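Local coordinates for hypothetical protein, IPT/TIG domain protein (Bacteroides ovatus, PDB 4HW6) that is of unknown function but, with an IPT/TIG domain beside a six-bladed beta-propeller, probably binds carbohydrate as an auxiliary nutrient-binding protein, at residues K241-R246 with I278-T283; I252-P257 with T261-E266. All coordinates share one frame; numbering follows the deposited sequence.

Contact 1. Residues K241-R246 with I278-T283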
# COMPACT_ATOMS: atom_id res chain seq x y z
N LYS A 241 1.55 -23.34 6.47
CA LYS A 241 0.48 -23.52 7.43
C LYS A 241 -0.28 -22.24 7.63
O LYS A 241 0.28 -21.15 7.51
CB LYS A 241 1.03 -24.03 8.78
CG LYS A 241 1.54 -25.46 8.68
CD LYS A 241 2.50 -25.90 9.79
CE LYS A 241 2.06 -25.51 11.17
NZ LYS A 241 2.85 -26.27 12.22
N ILE A 242 -1.56 -22.40 7.93
CA ILE A 242 -2.44 -21.29 8.24
C ILE A 242 -2.52 -21.10 9.74
O ILE A 242 -3.03 -21.95 10.46
CB ILE A 242 -3.86 -21.48 7.66
CG1 ILE A 242 -3.81 -21.66 6.15
CG2 ILE A 242 -4.74 -20.29 8.01
CD1 ILE A 242 -5.10 -22.23 5.57
N TYR A 243 -1.97 -20.00 10.22
CA TYR A 243 -1.96 -19.68 11.64
C TYR A 243 -3.13 -18.79 11.98
O TYR A 243 -3.40 -17.81 11.29
CB TYR A 243 -0.62 -19.04 12.07
CG TYR A 243 0.58 -19.99 11.98
CD1 TYR A 243 1.15 -20.33 10.74
CD2 TYR A 243 1.15 -20.55 13.13
CE1 TYR A 243 2.25 -21.18 10.65
CE2 TYR A 243 2.24 -21.42 13.05
CZ TYR A 243 2.80 -21.71 11.80
OH TYR A 243 3.88 -22.58 11.71
N TYR A 244 -3.85 -19.13 13.06
CA TYR A 244 -5.04 -18.39 13.44
C TYR A 244 -5.25 -18.29 14.94
O TYR A 244 -4.58 -18.97 15.71
CB TYR A 244 -6.28 -18.97 12.76
CG TYR A 244 -6.67 -20.39 13.16
CD1 TYR A 244 -6.03 -21.51 12.61
CD2 TYR A 244 -7.70 -20.62 14.06
CE1 TYR A 244 -6.43 -22.80 12.94
CE2 TYR A 244 -8.09 -21.90 14.41
CZ TYR A 244 -7.47 -22.99 13.84
OH TYR A 244 -7.85 -24.28 14.19
N THR A 245 -6.16 -17.40 15.33
CA THR A 245 -6.64 -17.30 16.69
C THR A 245 -8.15 -17.48 16.72
O THR A 245 -8.84 -17.28 15.71
CB THR A 245 -6.29 -15.94 17.37
OG1 THR A 245 -7.02 -14.88 16.75
CG2 THR A 245 -4.80 -15.63 17.30
N ARG A 246 -8.63 -17.92 17.88
CA ARG A 246 -10.06 -18.04 18.20
C ARG A 246 -10.39 -17.29 19.49
O ARG A 246 -9.66 -17.36 20.47
CB ARG A 246 -10.42 -19.50 18.45
CG ARG A 246 -10.33 -20.40 17.23
CD ARG A 246 -10.65 -21.82 17.62
NE ARG A 246 -9.64 -22.33 18.54
CZ ARG A 246 -9.73 -23.41 19.31
NH1 ARG A 246 -10.83 -24.17 19.33
NH2 ARG A 246 -8.70 -23.73 20.09
N ILE A 278 -2.40 -11.47 12.55
CA ILE A 278 -1.05 -12.01 12.48
C ILE A 278 -0.50 -11.79 11.07
O ILE A 278 -1.20 -12.03 10.10
CB ILE A 278 -1.03 -13.49 12.86
CG1 ILE A 278 -1.48 -13.68 14.32
CG2 ILE A 278 0.39 -14.08 12.71
CD1 ILE A 278 -1.73 -15.12 14.72
N VAL A 279 0.73 -11.29 10.98
CA VAL A 279 1.38 -11.08 9.70
C VAL A 279 2.81 -11.63 9.75
O VAL A 279 3.63 -11.17 10.57
CB VAL A 279 1.45 -9.58 9.29
CG1 VAL A 279 1.93 -9.47 7.85
CG2 VAL A 279 0.11 -8.84 9.48
N TRP A 280 3.12 -12.60 8.89
CA TRP A 280 4.46 -13.16 8.79
C TRP A 280 5.43 -12.15 8.16
O TRP A 280 5.12 -11.50 7.15
CB TRP A 280 4.47 -14.48 8.00
CG TRP A 280 3.93 -15.61 8.79
CD1 TRP A 280 2.68 -16.15 8.71
CD2 TRP A 280 4.58 -16.24 9.88
NE1 TRP A 280 2.53 -17.15 9.65
CE2 TRP A 280 3.68 -17.20 10.41
CE3 TRP A 280 5.85 -16.10 10.47
CZ2 TRP A 280 4.02 -18.02 11.48
CZ3 TRP A 280 6.16 -16.89 11.56
CH2 TRP A 280 5.25 -17.85 12.04
N HIS A 281 6.62 -12.03 8.75
CA HIS A 281 7.70 -11.35 8.07
C HIS A 281 7.98 -12.09 6.77
O HIS A 281 7.84 -13.30 6.72
CB HIS A 281 8.96 -11.32 8.92
CG HIS A 281 10.03 -10.42 8.41
ND1 HIS A 281 11.06 -10.85 7.58
CD2 HIS A 281 10.25 -9.10 8.61
CE1 HIS A 281 11.85 -9.83 7.31
NE2 HIS A 281 11.37 -8.75 7.91
N PRO A 282 8.39 -11.36 5.71
CA PRO A 282 8.59 -12.06 4.44
C PRO A 282 9.60 -13.20 4.51
O PRO A 282 9.48 -14.17 3.76
CB PRO A 282 9.04 -10.94 3.50
CG PRO A 282 8.33 -9.74 4.03
CD PRO A 282 8.35 -9.90 5.53
N THR A 283 10.59 -13.11 5.39
CA THR A 283 11.55 -14.22 5.57
C THR A 283 10.94 -15.48 6.19
O THR A 283 11.51 -16.58 6.06
CB THR A 283 12.71 -13.81 6.51
OG1 THR A 283 12.18 -13.48 7.80
CG2 THR A 283 13.48 -12.63 5.95
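Tyr243 and Trp280 meet edge to face where two consecutive blades of the beta-propeller pack together, strand 242-244 belonging to one blade and strand 276-280 to the next. The indole presents its edge. Trp280 CZ2 stands 3.6 Å above the plane of the phenol ring, over its centre, and Trp280 NE1 comes to 3.6 Å from Tyr243 CD1. With the ring planes at 69° and the centroids of the phenol and the six-membered indole ring 5.1 Å apart, this is a T-shaped pair. Both residues point their CB at the opposite segment, and with CG anti to the carbonyl carbon (chi1 -67° for Tyr243, -75° for Trp280) the side chains cross at about a right angle. All four residues that touch are buried, and they join the two segments by packing alone.

Further out, His236 makes its own edge-to-face pair with Trp280 and also touches Tyr243, while Ile252 and Ser254 of the adjoining strand lie against the phenol. Its hydroxyl, Tyr243 OH, is hydrogen-bonded to Asn239 ND2. A leucine here would probably leave the Trp280 edge without an aromatic face to press on, and Asn239 without its hydroxyl partner. A second, purely aliphatic contact lies further along the strands: the methyl Thr245 CG2 touches Ile278 CD1, the end of an extended isoleucine chain, at 4.0 Å.

Contact 2. Residues I252-P257 with T261-E266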
# COMPACT_ATOMS: atom_id res chain seq x y z
N ILE A 252 -2.12 -19.38 19.71
CA ILE A 252 -2.12 -19.44 18.27
C ILE A 252 -2.27 -20.91 17.88
O ILE A 252 -1.58 -21.78 18.39
CB ILE A 252 -0.83 -18.88 17.67
CG1 ILE A 252 -0.67 -17.41 18.08
CG2 ILE A 252 -0.81 -19.03 16.14
CD1 ILE A 252 0.70 -16.85 17.76
N SER A 253 -3.18 -21.15 16.93
CA SER A 253 -3.44 -22.45 16.38
C SER A 253 -2.97 -22.47 14.93
O SER A 253 -2.71 -21.40 14.33
CB SER A 253 -4.95 -22.75 16.42
OG SER A 253 -5.49 -22.68 17.76
N SER A 254 -2.92 -23.65 14.33
CA SER A 254 -2.69 -23.74 12.89
C SER A 254 -3.42 -24.89 12.23
O SER A 254 -3.75 -25.90 12.87
CB SER A 254 -1.20 -23.91 12.56
OG SER A 254 -0.73 -25.18 12.96
N TYR A 255 -3.61 -24.72 10.92
CA TYR A 255 -4.09 -25.73 10.02
C TYR A 255 -3.14 -25.83 8.84
O TYR A 255 -2.78 -24.82 8.21
CB TYR A 255 -5.53 -25.41 9.55
CG TYR A 255 -6.00 -26.36 8.48
CD1 TYR A 255 -6.54 -27.59 8.81
CD2 TYR A 255 -5.89 -26.04 7.14
CE1 TYR A 255 -6.96 -28.48 7.83
CE2 TYR A 255 -6.32 -26.90 6.16
CZ TYR A 255 -6.86 -28.13 6.49
OH TYR A 255 -7.28 -29.00 5.49
N ASP A 256 -2.70 -27.05 8.54
CA ASP A 256 -1.79 -27.31 7.42
C ASP A 256 -2.56 -27.77 6.20
O ASP A 256 -3.02 -28.92 6.15
CB ASP A 256 -0.78 -28.37 7.82
CG ASP A 256 0.29 -28.59 6.76
OD1 ASP A 256 0.14 -28.12 5.62
OD2 ASP A 256 1.30 -29.21 7.09
N PRO A 257 -2.65 -26.92 5.17
CA PRO A 257 -3.51 -27.30 4.03
C PRO A 257 -2.97 -28.46 3.21
O PRO A 257 -3.77 -29.11 2.53
CB PRO A 257 -3.56 -26.04 3.16
CG PRO A 257 -2.60 -25.06 3.73
CD PRO A 257 -2.08 -25.57 5.03
N THR A 261 -3.41 -31.36 8.92
CA THR A 261 -3.03 -31.42 10.31
C THR A 261 -3.39 -30.15 11.05
O THR A 261 -3.08 -29.06 10.59
CB THR A 261 -1.51 -31.65 10.46
OG1 THR A 261 -1.19 -32.92 9.89
CG2 THR A 261 -1.09 -31.61 11.94
N LEU A 262 -4.06 -30.32 12.19
CA LEU A 262 -4.43 -29.25 13.07
C LEU A 262 -3.53 -29.28 14.30
O LEU A 262 -3.31 -30.34 14.89
CB LEU A 262 -5.87 -29.43 13.52
CG LEU A 262 -6.91 -29.14 12.45
CD1 LEU A 262 -8.14 -30.03 12.55
CD2 LEU A 262 -7.28 -27.66 12.52
N THR A 263 -3.00 -28.12 14.66
CA THR A 263 -2.25 -27.97 15.90
C THR A 263 -2.99 -26.93 16.70
O THR A 263 -2.94 -25.75 16.38
CB THR A 263 -0.81 -27.51 15.60
OG1 THR A 263 -0.19 -28.48 14.75
CG2 THR A 263 0.01 -27.36 16.90
N GLU A 264 -3.72 -27.38 17.73
CA GLU A 264 -4.54 -26.45 18.49
C GLU A 264 -3.69 -25.39 19.19
O GLU A 264 -4.05 -24.23 19.21
CB GLU A 264 -5.40 -27.20 19.51
CG GLU A 264 -6.38 -26.27 20.20
CD GLU A 264 -7.44 -26.97 21.03
OE1 GLU A 264 -7.35 -28.20 21.21
OE2 GLU A 264 -8.34 -26.25 21.53
N GLU A 265 -2.58 -25.80 19.81
CA GLU A 265 -1.76 -24.89 20.57
C GLU A 265 -0.34 -24.85 20.00
O GLU A 265 0.55 -25.56 20.49
CB GLU A 265 -1.74 -25.34 22.03
CG GLU A 265 -1.18 -24.30 22.99
CD GLU A 265 -1.16 -24.81 24.41
OE1 GLU A 265 -2.24 -25.12 24.95
OE2 GLU A 265 -0.07 -24.87 25.00
N GLU A 266 -0.12 -24.04 18.96
CA GLU A 266 1.25 -23.77 18.48
C GLU A 266 2.02 -23.09 19.61
O GLU A 266 3.16 -23.45 19.88
CB GLU A 266 1.26 -22.90 17.22
CG GLU A 266 0.76 -23.61 15.96
CD GLU A 266 1.81 -24.48 15.30
OE1 GLU A 266 2.96 -24.54 15.80
OE2 GLU A 266 1.49 -25.11 14.25
O HOH W 1 -1.00 -27.71 11.95
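Ser254 and Thr263 form the hydrogen-bonded pair of an antiparallel beta hairpin, strands 251-255 and 262-263, in a blade of the propeller. Their backbones bond in both directions, Ser254 N to Thr263 O and Thr263 N to Ser254 O, each 2.9 Å. Toward the turn Asp256 N binds Thr261 O, and at the other end Glu266 N reaches Ile252 O at 2.8 Å, although the bond is bent, with an N-H...O angle of 134°. Between these ends the chain turns a corner at Glu264, with another at Glu266 itself, and the Glu264 carbonyl is taken up by a side chain: Ser253 OG donates to Glu264 O at 2.6 Å.

The other side-chain bond is on the face carrying Ser254 and Thr263. Ser254 OG, set between its own backbone N and carbonyl carbon (chi1 70°), donates to the anti lone pair of Glu266 OE2 at 2.6 Å. The glutamate reaches it by folding at chi2 (-82°), so that its chain curls back over the first strand. A water closes the group, donating to Ser254 OG and to Thr261 O (2.8 Å) and hydrogen-bonded to Thr263 OG1.

Apolar contact belongs to the opposite face, where Leu262 CD2 meets the edge of the Tyr255 ring at CD1, 3.8 Å away; both side chains also touch Cys225 of strand 221-226.

Glu266 OE2 also takes a salt bridge from Lys241 NZ. A hydroxyl donor and an ammonium group on one oxygen would together be expected to hold this carboxylate in its ionised form.

From the N-terminal side, the chain enters strand 242-244, turns back through strand 251-255, and closes the short hairpin of contact 2 when residues 261-266 pair with it. Strand 265-268 continues that pairing past the corner before the chain crosses to the next sheet, where strand 276-280 comes back against residues 241-246 as contact 1. Contact 2 is therefore nested within the larger loop that contact 1 closes. Contact 2 ties strands within a blade; contact 1 packs that blade against its successor. Their centres lie about 11 Å apart, and strands 242-244 and 251-255 are neighbours in one sheet, with Ile242 N probably hydrogen-bonded to Tyr255 O at 2.7 Å.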